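Local coordinates for protein caltubin, EF-hand (Lymnaea stagnalis, PDB 6VAN) that probably binds calcium through paired EF-hand helix-loop-helix motifs, whose loops hold strontium ions in this crystal, at residues A98-V103 with D116-Y121; E82-Q87 with D136-L141; R52-N57 with V63-H68. All coordinates share one frame; numbering follows the deposited sequence. Where two conformers were deposited one is given.

Going from the N terminus, contact 3 comes first: it closes the short metal-binding loop between helix 42-52 and helix 62-71, and nothing of the other two contacts falls within it. Next in the chain is helix 77-87, where contact 2 opens. The chain then passes through both segments of contact 1, which packs helix 97-106 against helix 111-122, before contact 2 closes at 136-141. Contact 1 is therefore enclosed by contact 2, and the two touch, with Leu100 packed on Gln87 and a probable hydrogen bond from Tyr121 OH to Leu141 O. Contact 3 lies on the far side of the chain's centre from contact 1, but a salt bridge between Arg52 and Glu82 joins it to contact 2.

Contact 1: residues A98-V103 with D116-Y121; sequences AELVKV and DTVQGY. With SR (strontium ion), chain E; SR (strontium ion), chain H.
Val118 meets two neighbours on the opposing helix, Leu100 and Val101, through aliphatic carbons alone. Its CG2 lies 3.7 Å from Leu100 CB and 3.7 Å from Val101 CG2. The second methyl reaches the same pair, with Val118 CG1 3.8 Å from Leu100 CB. This fork follows from chi1 of 176°, which puts CG1 anti to the backbone N and CG2 anti to the carbonyl carbon, so that both branches face helix 97-106. Further out, Leu100 also packs on Tyr122 and Met123, Val101 on Ala114 and Leu115, and Gln119 NE2 is hydrogen-bonded to Glu97 OE2 beside the apolar patch. Helix 97-106 leaves one EF-hand loop and helix 111-122 leads into the next, so the contact packs consecutive hands together. Just before Leu100, Glu99 turns to the metal and grips a strontium ion with both carboxylate oxygens, OE1 at 2.5 Å and OE2 at 2.5 Å; Asp88, Asn90, Asp92 and Phe94 complete the protein's share of that site. A different strontium ion sits on Gln119 O, at 2.8 Å. With no hydrogen bond between the two segments, the pairing rests on dispersion and on burial of Leu100 and Val118.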
loop_
_atom_site.group_PDB
_atom_site.type_symbol
_atom_site.label_atom_id
_atom_site.label_comp_id
_atom_site.label_asym_id
_atom_site.label_seq_id
_atom_site.Cartn_x
_atom_site.Cartn_y
_atom_site.Cartn_z
ATOM N N ALA A 98 12.995 -3.284 -10.071
ATOM C CA ALA A 98 12.484 -2.203 -10.939
ATOM C C ALA A 98 11.023 -1.881 -10.611
ATOM O O ALA A 98 10.656 -0.692 -10.595
ATOM C CB ALA A 98 12.633 -2.562 -12.385
ATOM N N GLU A 99 10.188 -2.885 -10.359
ATOM C CA GLU A 99 8.776 -2.639 -9.990
ATOM C C GLU A 99 8.725 -1.829 -8.685
ATOM O O GLU A 99 7.919 -0.864 -8.605
ATOM C CB GLU A 99 8.008 -3.949 -9.784
ATOM C CG GLU A 99 7.662 -4.635 -11.092
ATOM C CD GLU A 99 7.082 -6.035 -10.913
ATOM O OE1 GLU A 99 7.510 -6.784 -9.987
ATOM O OE2 GLU A 99 6.211 -6.430 -11.739
ATOM N N LEU A 100 9.544 -2.191 -7.685
ATOM C CA LEU A 100 9.521 -1.503 -6.378
ATOM C C LEU A 100 9.991 -0.056 -6.529
ATOM O O LEU A 100 9.413 0.818 -5.858
ATOM C CB LEU A 100 10.372 -2.287 -5.396
ATOM C CG LEU A 100 9.832 -3.658 -4.986
ATOM C CD1 LEU A 100 10.931 -4.461 -4.316
ATOM C CD2 LEU A 100 8.618 -3.489 -4.081
ATOM N N VAL A 101 10.983 0.180 -7.367
ATOM C CA VAL A 101 11.526 1.554 -7.585
ATOM C C VAL A 101 10.462 2.388 -8.285
ATOM O O VAL A 101 10.203 3.515 -7.852
ATOM C CB VAL A 101 12.837 1.518 -8.370
ATOM C CG1 VAL A 101 13.219 2.901 -8.847
ATOM C CG2 VAL A 101 13.946 0.875 -7.573
ATOM N N LYS A 102 9.823 1.844 -9.307
ATOM C CA LYS A 102 8.762 2.595 -10.010
ATOM C C LYS A 102 7.645 2.950 -9.041
ATOM O O LYS A 102 7.119 4.081 -9.102
ATOM C CB LYS A 102 8.218 1.826 -11.206
ATOM C CG LYS A 102 7.286 2.633 -12.096
ATOM N N VAL A 103 7.255 2.036 -8.166
ATOM C CA VAL A 103 6.185 2.323 -7.195
ATOM C C VAL A 103 6.661 3.446 -6.259
ATOM O O VAL A 103 5.865 4.384 -5.958
ATOM C CB VAL A 103 5.777 1.064 -6.418
ATOM C CG1 VAL A 103 4.968 1.427 -5.183
ATOM C CG2 VAL A 103 5.042 0.076 -7.308
ATOM N N ASP A 116 17.593 4.078 -3.444
ATOM C CA ASP A 116 18.291 3.797 -2.166
ATOM C C ASP A 116 17.363 3.008 -1.229
ATOM O O ASP A 116 17.879 2.154 -0.455
ATOM C CB ASP A 116 18.814 5.085 -1.532
ATOM C CG ASP A 116 19.949 5.752 -2.291
ATOM O OD1 ASP A 116 20.614 5.077 -3.082
ATOM O OD2 ASP A 116 20.166 6.951 -2.052
ATOM N N THR A 117 16.063 3.281 -1.255
ATOM C CA THR A 117 15.093 2.524 -0.442
ATOM C C THR A 117 15.085 1.066 -0.907
ATOM O O THR A 117 15.102 0.139 -0.062
ATOM C CB THR A 117 13.703 3.121 -0.584
ATOM O OG1 THR A 117 13.731 4.492 -0.166
ATOM C CG2 THR A 117 12.668 2.380 0.229
ATOM N N VAL A 118 14.976 0.847 -2.187
ATOM C CA VAL A 118 14.777 -0.522 -2.712
ATOM C C VAL A 118 16.099 -1.266 -2.635
ATOM O O VAL A 118 16.108 -2.428 -2.196
ATOM C CB VAL A 118 14.192 -0.500 -4.125
ATOM C CG1 VAL A 118 14.084 -1.927 -4.688
ATOM C CG2 VAL A 118 12.837 0.207 -4.130
ATOM N N GLN A 119 17.197 -0.685 -3.097
ATOM C CA GLN A 119 18.485 -1.419 -3.172
ATOM C C GLN A 119 19.044 -1.647 -1.785
ATOM O O GLN A 119 19.805 -2.623 -1.608
ATOM C CB GLN A 119 19.502 -0.676 -4.020
ATOM C CG GLN A 119 19.091 -0.654 -5.470
ATOM C CD GLN A 119 20.127 0.011 -6.328
ATOM O OE1 GLN A 119 20.879 0.880 -5.858
ATOM N NE2 GLN A 119 20.134 -0.362 -7.600
ATOM N N GLY A 120 18.706 -0.807 -0.828
ATOM C CA GLY A 120 19.175 -1.007 0.542
ATOM C C GLY A 120 18.211 -1.923 1.237
ATOM O O GLY A 120 18.354 -3.180 1.176
ATOM N N TYR A 121 17.171 -1.340 1.805
ATOM C CA TYR A 121 16.215 -1.993 2.733
ATOM C C TYR A 121 15.485 -3.150 2.038
ATOM O O TYR A 121 15.430 -4.254 2.596
ATOM C CB TYR A 121 15.265 -0.932 3.275
ATOM C CG TYR A 121 14.058 -1.399 4.051
ATOM C CD1 TYR A 121 14.123 -2.407 4.997
ATOM C CD2 TYR A 121 12.852 -0.748 3.880
ATOM C CE1 TYR A 121 12.997 -2.787 5.723
ATOM C CE2 TYR A 121 11.727 -1.101 4.600
ATOM C CZ TYR A 121 11.790 -2.134 5.513
ATOM O OH TYR A 121 10.659 -2.447 6.210
HETATM SR SR SR E . 6.249 -8.814 -10.863
HETATM SR SR SR H . 22.394 -3.584 -1.225
HETATM O O HOH W 1 20.765 -4.537 0.538
HETATM O O HOH W 2 8.236 -9.281 -12.240
HETATM O O HOH W 3 21.153 -4.308 -3.394
#

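Contact 2: residues E82-Q87 with D136-L141; sequences EWFKLQ and DEFKTL. With SR (strontium ion), chain F; EDO (1,2-ethanediol), chain K.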
loop_
_atom_site.group_PDB
_atom_site.type_symbol
_atom_site.label_atom_id
_atom_site.label_comp_id
_atom_site.label_asym_id
_atom_site.label_seq_id
_atom_site.Cartn_x
_atom_site.Cartn_y
_atom_site.Cartn_z
ATOM N N GLU A 82 -1.500 -8.011 0.463
ATOM C CA GLU A 82 -2.243 -6.980 -0.277
ATOM C C GLU A 82 -1.267 -5.962 -0.878
ATOM O O GLU A 82 -1.385 -5.660 -2.031
ATOM C CB GLU A 82 -3.197 -6.278 0.674
ATOM C CG GLU A 82 -4.007 -5.171 0.027
ATOM C CD GLU A 82 -5.028 -4.583 0.987
ATOM O OE1 GLU A 82 -4.612 -3.849 1.887
ATOM O OE2 GLU A 82 -6.199 -4.881 0.839
ATOM N N TRP A 83 -0.308 -5.481 -0.098
ATOM C CA TRP A 83 0.692 -4.507 -0.614
ATOM C C TRP A 83 1.636 -5.203 -1.602
ATOM O O TRP A 83 2.059 -4.599 -2.561
ATOM C CB TRP A 83 1.454 -3.862 0.540
ATOM C CG TRP A 83 0.565 -3.058 1.430
ATOM C CD1 TRP A 83 0.274 -3.300 2.734
ATOM C CD2 TRP A 83 -0.178 -1.893 1.064
ATOM N NE1 TRP A 83 -0.622 -2.389 3.189
ATOM C CE2 TRP A 83 -0.928 -1.516 2.188
ATOM C CE3 TRP A 83 -0.310 -1.166 -0.119
ATOM C CZ2 TRP A 83 -1.759 -0.386 2.169
ATOM C CZ3 TRP A 83 -1.129 -0.058 -0.133
ATOM C CH2 TRP A 83 -1.825 0.326 1.001
ATOM N N PHE A 84 1.980 -6.457 -1.339
ATOM C CA PHE A 84 2.810 -7.249 -2.276
ATOM C C PHE A 84 2.128 -7.263 -3.655
ATOM O O PHE A 84 2.749 -6.921 -4.675
ATOM C CB PHE A 84 2.986 -8.661 -1.731
ATOM C CG PHE A 84 3.867 -9.545 -2.586
ATOM C CD1 PHE A 84 5.242 -9.449 -2.528
ATOM C CD2 PHE A 84 3.301 -10.475 -3.461
ATOM C CE1 PHE A 84 6.043 -10.274 -3.308
ATOM C CE2 PHE A 84 4.113 -11.286 -4.244
ATOM C CZ PHE A 84 5.478 -11.174 -4.168
ATOM N N LYS A 85 0.851 -7.646 -3.692
ATOM C CA LYS A 85 0.104 -7.769 -4.960
ATOM C C LYS A 85 0.003 -6.408 -5.640
ATOM O O LYS A 85 0.089 -6.347 -6.884
ATOM C CB LYS A 85 -1.258 -8.405 -4.719
ATOM C CG LYS A 85 -1.117 -9.859 -4.316
ATOM C CD LYS A 85 -2.364 -10.651 -4.436
ATOM C CE LYS A 85 -3.433 -10.212 -3.485
ATOM N NZ LYS A 85 -4.618 -11.098 -3.619
ATOM N N LEU A 86 -0.188 -5.338 -4.891
ATOM C CA LEU A 86 -0.302 -3.989 -5.522
ATOM C C LEU A 86 1.042 -3.550 -6.118
ATOM O O LEU A 86 1.026 -2.732 -7.035
ATOM C CB LEU A 86 -0.828 -3.000 -4.485
ATOM C CG LEU A 86 -2.280 -3.218 -4.081
ATOM C CD1 LEU A 86 -2.705 -2.183 -3.077
ATOM C CD2 LEU A 86 -3.215 -3.218 -5.283
ATOM N N GLN A 87 2.164 -4.037 -5.592
ATOM C CA GLN A 87 3.516 -3.705 -6.120
ATOM C C GLN A 87 3.929 -4.666 -7.234
ATOM O O GLN A 87 4.901 -4.371 -7.925
ATOM C CB GLN A 87 4.514 -3.681 -4.977
ATOM C CG GLN A 87 4.295 -2.480 -4.068
ATOM C CD GLN A 87 5.158 -2.532 -2.843
ATOM O OE1 GLN A 87 6.112 -1.784 -2.692
ATOM N NE2 GLN A 87 4.796 -3.428 -1.939
ATOM N N ASP A 136 7.280 -14.531 0.575
ATOM C CA ASP A 136 7.954 -14.992 1.803
ATOM C C ASP A 136 9.181 -14.128 2.146
ATOM O O ASP A 136 9.509 -14.000 3.317
ATOM C CB ASP A 136 8.292 -16.473 1.700
ATOM C CG ASP A 136 7.083 -17.298 2.089
ATOM O OD1 ASP A 136 6.655 -17.193 3.261
ATOM O OD2 ASP A 136 6.558 -17.978 1.199
ATOM N N GLU A 137 9.852 -13.588 1.149
ATOM C CA GLU A 137 10.938 -12.621 1.394
ATOM C C GLU A 137 10.330 -11.272 1.804
ATOM O O GLU A 137 10.774 -10.669 2.808
ATOM C CB GLU A 137 11.778 -12.477 0.140
ATOM C CG GLU A 137 12.643 -13.694 -0.165
ATOM C CD GLU A 137 13.311 -13.645 -1.518
ATOM O OE1 GLU A 137 12.694 -13.163 -2.496
ATOM O OE2 GLU A 137 14.458 -14.073 -1.622
ATOM N N PHE A 138 9.370 -10.796 1.034
ATOM C CA PHE A 138 8.749 -9.479 1.264
ATOM C C PHE A 138 8.222 -9.359 2.695
ATOM O O PHE A 138 8.400 -8.332 3.373
ATOM C CB PHE A 138 7.623 -9.283 0.274
ATOM C CG PHE A 138 6.864 -8.004 0.426
ATOM C CD1 PHE A 138 7.396 -6.821 -0.041
ATOM C CD2 PHE A 138 5.616 -7.984 0.996
ATOM C CE1 PHE A 138 6.687 -5.637 0.095
ATOM C CE2 PHE A 138 4.904 -6.808 1.108
ATOM C CZ PHE A 138 5.439 -5.638 0.641
ATOM N N LYS A 139 7.570 -10.394 3.199
ATOM C CA LYS A 139 6.899 -10.278 4.518
ATOM C C LYS A 139 7.914 -10.006 5.618
ATOM O O LYS A 139 7.515 -9.438 6.654
ATOM C CB LYS A 139 6.106 -11.553 4.842
ATOM C CG LYS A 139 6.973 -12.762 5.107
ATOM C CD LYS A 139 6.210 -14.056 5.301
ATOM C CE LYS A 139 7.142 -15.112 5.857
ATOM N NZ LYS A 139 6.600 -16.475 5.708
ATOM N N THR A 140 9.171 -10.372 5.429
ATOM C CA THR A 140 10.181 -10.182 6.480
ATOM C C THR A 140 10.468 -8.695 6.662
ATOM O O THR A 140 11.024 -8.323 7.716
ATOM C CB THR A 140 11.500 -10.902 6.194
ATOM O OG1 THR A 140 12.195 -10.311 5.107
ATOM C CG2 THR A 140 11.317 -12.378 5.930
ATOM N N LEU A 141 10.085 -7.843 5.716
ATOM C CA LEU A 141 10.403 -6.394 5.810
ATOM C C LEU A 141 9.548 -5.750 6.892
ATOM O O LEU A 141 9.851 -4.620 7.267
ATOM C CB LEU A 141 10.182 -5.752 4.455
ATOM C CG LEU A 141 11.117 -6.224 3.352
ATOM C CD1 LEU A 141 10.638 -5.706 2.006
ATOM C CD2 LEU A 141 12.560 -5.818 3.611
HETATM SR SR SR F . 14.530 -13.511 -4.246
HETATM C C1 EDO K . 6.957 -12.054 9.645
HETATM O O1 EDO K . 7.994 -12.493 10.523
HETATM C C2 EDO K . 6.716 -10.613 9.741
HETATM O O2 EDO K . 7.837 -9.834 9.316
HETATM O O HOH W 4 12.930 -14.801 -5.706
HETATM O O HOH W 5 13.562 -16.148 -3.679
#
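The first helix of one EF-hand and the last helix of the next meet here, Phe84 on helix 77-87 against Phe138 on helix 135-138, two buried phenylalanines packed within the hand pair. The rings are oblique, planes at 57° and centroids 5.5 Å apart, and the two side chains slide past each other in opposite directions. Phe84 CD1 comes at 3.7 Å to Phe138 CG, which lies at the edge of the Phe84 ring, while Phe84 CA sits over one face of the Phe138 ring. Both side chains have CG anti to the backbone N (chi1 -178° for Phe84), carrying the rings across the gap between the helices. Next to Phe138 in sequence, Glu137 chelates a strontium ion, OE1 at 2.6 Å and OE2 at 2.7 Å, in the loop that also supplies Asp126, Asn128, Asp130 and Lys132. At the CZ end of the Phe138 ring, which Trp83 CB touches more loosely, the Gln87 side chain crosses that of Phe138 at about a right angle, its amide plane 75° from the ring and NE2 3.5 Å from Phe138 CZ. That nitrogen is held by Trp83 O at 3.0 Å, which it reaches from above the carbonyl plane, on the face opposite Gln87 N.

Contact 3: residues R52-N57 with V63-H68; sequences RDSNGN and VPEYVH. With SR (strontium ion), chain D.
A strontium ion is clasped between residues 52-57 and 63-68, and the two meet chiefly through Glu65. Both carboxylate oxygens of Glu65 bind the ion, OE1 at 2.4 Å and OE2 at 2.5 Å. The loop gives one oxygen from each of three side chains, Asp53 OD1 at 2.4 Å, Asn55 OD1 at 2.4 Å and, across the ion from Glu65, Asn57 OD1 at 2.3 Å; Ala59 and Asp61 supply the two remaining ligands of the seven. Glu65 OE2 has a second task, accepting Asn55 N at 3.1 Å with an N-H...O angle of 161°, nearly along its own C-O axis. The carboxylates of Glu65 and Asp53 lie side by side with planes 73° apart, and the shared cation probably offsets their repulsion. This is an EF-hand loop ending in a bidentate glutamate, but Glu65 stands twelve positions after Asp53, one more than the eleven from Asp88 to Glu99, and a cis peptide precedes Pro64, just before it. The Glu65 chain runs extended beyond CG past the backbone at Arg52, CG lying 3.3 Å from Arg52 O. Within the loop, chi1 of 63° holds the Asn55 side chain over its own backbone, where OD1 also accepts Asn57 N at 3.3 Å in an Asx turn. Asp53 OD2, the oxygen not given to the metal, takes Gly58 N, while the guanidinium of Arg52 turns to Glu82 on helix 77-87.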
loop_
_atom_site.group_PDB
_atom_site.type_symbol
_atom_site.label_atom_id
_atom_site.label_comp_id
_atom_site.label_asym_id
_atom_site.label_seq_id
_atom_site.Cartn_x
_atom_site.Cartn_y
_atom_site.Cartn_z
ATOM N N ARG A 52 -11.379 -3.284 4.812
ATOM C CA ARG A 52 -11.458 -2.103 5.716
ATOM C C ARG A 52 -12.921 -1.749 6.049
ATOM O O ARG A 52 -13.137 -1.029 7.018
ATOM C CB ARG A 52 -10.703 -0.966 5.042
ATOM C CG ARG A 52 -9.205 -1.223 4.953
ATOM C CD ARG A 52 -8.538 -0.326 3.956
ATOM N NE ARG A 52 -7.105 -0.571 3.941
ATOM C CZ ARG A 52 -6.500 -1.571 3.323
ATOM N NH1 ARG A 52 -7.168 -2.434 2.580
ATOM N NH2 ARG A 52 -5.188 -1.693 3.416
ATOM N N ASP A 53 -13.888 -2.244 5.296
ATOM C CA ASP A 53 -15.280 -1.707 5.304
ATOM C C ASP A 53 -16.141 -2.437 6.344
ATOM O O ASP A 53 -17.078 -3.163 5.933
ATOM C CB ASP A 53 -15.847 -1.838 3.891
ATOM C CG ASP A 53 -17.269 -1.346 3.752
ATOM O OD1 ASP A 53 -17.666 -0.515 4.588
ATOM O OD2 ASP A 53 -17.937 -1.747 2.764
ATOM N N SER A 54 -15.889 -2.225 7.638
ATOM C CA SER A 54 -16.581 -2.939 8.745
ATOM C C SER A 54 -18.071 -2.558 8.834
ATOM O O SER A 54 -18.826 -3.365 9.409
ATOM C CB SER A 54 -15.879 -2.738 10.064
ATOM O OG SER A 54 -15.820 -1.375 10.405
ATOM N N ASN A 55 -18.490 -1.409 8.295
ATOM C CA ASN A 55 -19.924 -0.990 8.355
ATOM C C ASN A 55 -20.619 -1.344 7.032
ATOM O O ASN A 55 -21.826 -1.077 6.926
ATOM C CB ASN A 55 -20.083 0.477 8.761
ATOM C CG ASN A 55 -19.486 1.455 7.778
ATOM O OD1 ASN A 55 -19.241 1.121 6.609
ATOM N ND2 ASN A 55 -19.222 2.661 8.241
ATOM N N GLY A 56 -19.889 -1.902 6.061
ATOM C CA GLY A 56 -20.453 -2.480 4.830
ATOM C C GLY A 56 -21.121 -1.457 3.934
ATOM O O GLY A 56 -22.022 -1.863 3.184
ATOM N N ASN A 57 -20.700 -0.192 3.959
ATOM C CA ASN A 57 -21.308 0.891 3.138
ATOM C C ASN A 57 -20.552 1.045 1.801
ATOM O O ASN A 57 -20.779 2.051 1.105
ATOM C CB ASN A 57 -21.395 2.207 3.923
ATOM C CG ASN A 57 -20.048 2.834 4.180
ATOM O OD1 ASN A 57 -19.006 2.174 3.990
ATOM N ND2 ASN A 57 -20.031 4.096 4.583
ATOM N N VAL A 63 -13.571 7.727 9.979
ATOM C CA VAL A 63 -14.040 7.169 11.273
ATOM C C VAL A 63 -15.267 6.304 11.008
ATOM O O VAL A 63 -16.178 6.735 10.298
ATOM C CB VAL A 63 -14.264 8.275 12.323
ATOM C CG1 VAL A 63 -12.941 8.718 12.905
ATOM C CG2 VAL A 63 -14.999 9.466 11.776
ATOM N N PRO A 64 -15.338 5.076 11.568
ATOM C CA PRO A 64 -14.303 4.524 12.458
ATOM C C PRO A 64 -13.139 3.774 11.787
ATOM O O PRO A 64 -12.185 3.452 12.461
ATOM C CB PRO A 64 -15.077 3.468 13.246
ATOM C CG PRO A 64 -16.097 2.969 12.254
ATOM C CD PRO A 64 -16.506 4.198 11.475
ATOM N N GLU A 65 -13.251 3.496 10.477
ATOM C CA GLU A 65 -12.486 2.410 9.800
ATOM C C GLU A 65 -11.013 2.773 9.656
ATOM O O GLU A 65 -10.170 1.939 10.067
ATOM C CB GLU A 65 -13.120 2.097 8.444
ATOM C CG GLU A 65 -14.514 1.550 8.616
ATOM C CD GLU A 65 -15.382 1.445 7.388
ATOM O OE1 GLU A 65 -15.030 2.018 6.357
ATOM O OE2 GLU A 65 -16.417 0.778 7.504
ATOM N N TYR A 66 -10.680 3.916 9.085
ATOM C CA TYR A 66 -9.261 4.276 8.853
ATOM C C TYR A 66 -8.591 4.461 10.213
ATOM O O TYR A 66 -7.475 3.951 10.392
ATOM C CB TYR A 66 -9.132 5.510 7.964
ATOM C CG TYR A 66 -7.745 5.788 7.443
ATOM C CD1 TYR A 66 -7.209 5.049 6.398
ATOM C CD2 TYR A 66 -6.990 6.834 7.935
ATOM C CE1 TYR A 66 -5.945 5.323 5.887
ATOM C CE2 TYR A 66 -5.734 7.125 7.435
ATOM C CZ TYR A 66 -5.203 6.366 6.413
ATOM O OH TYR A 66 -3.944 6.659 5.941
ATOM N N VAL A 67 -9.236 5.124 11.159
ATOM C CA VAL A 67 -8.604 5.374 12.482
ATOM C C VAL A 67 -8.397 4.034 13.180
ATOM O O VAL A 67 -7.286 3.810 13.724
ATOM C CB VAL A 67 -9.419 6.356 13.334
ATOM C CG1 VAL A 67 -8.888 6.414 14.755
ATOM C CG2 VAL A 67 -9.427 7.736 12.718
ATOM N N HIS A 68 -9.393 3.150 13.167
ATOM C CA HIS A 68 -9.304 1.826 13.837
ATOM C C HIS A 68 -8.095 1.072 13.273
ATOM O O HIS A 68 -7.258 0.604 14.073
ATOM C CB HIS A 68 -10.604 1.023 13.697
ATOM C CG HIS A 68 -10.501 -0.324 14.323
ATOM N ND1 HIS A 68 -10.625 -0.510 15.686
ATOM C CD2 HIS A 68 -10.226 -1.534 13.795
ATOM C CE1 HIS A 68 -10.454 -1.791 15.971
ATOM N NE2 HIS A 68 -10.219 -2.438 14.828
HETATM SR SR SR D . -17.252 1.704 5.390
#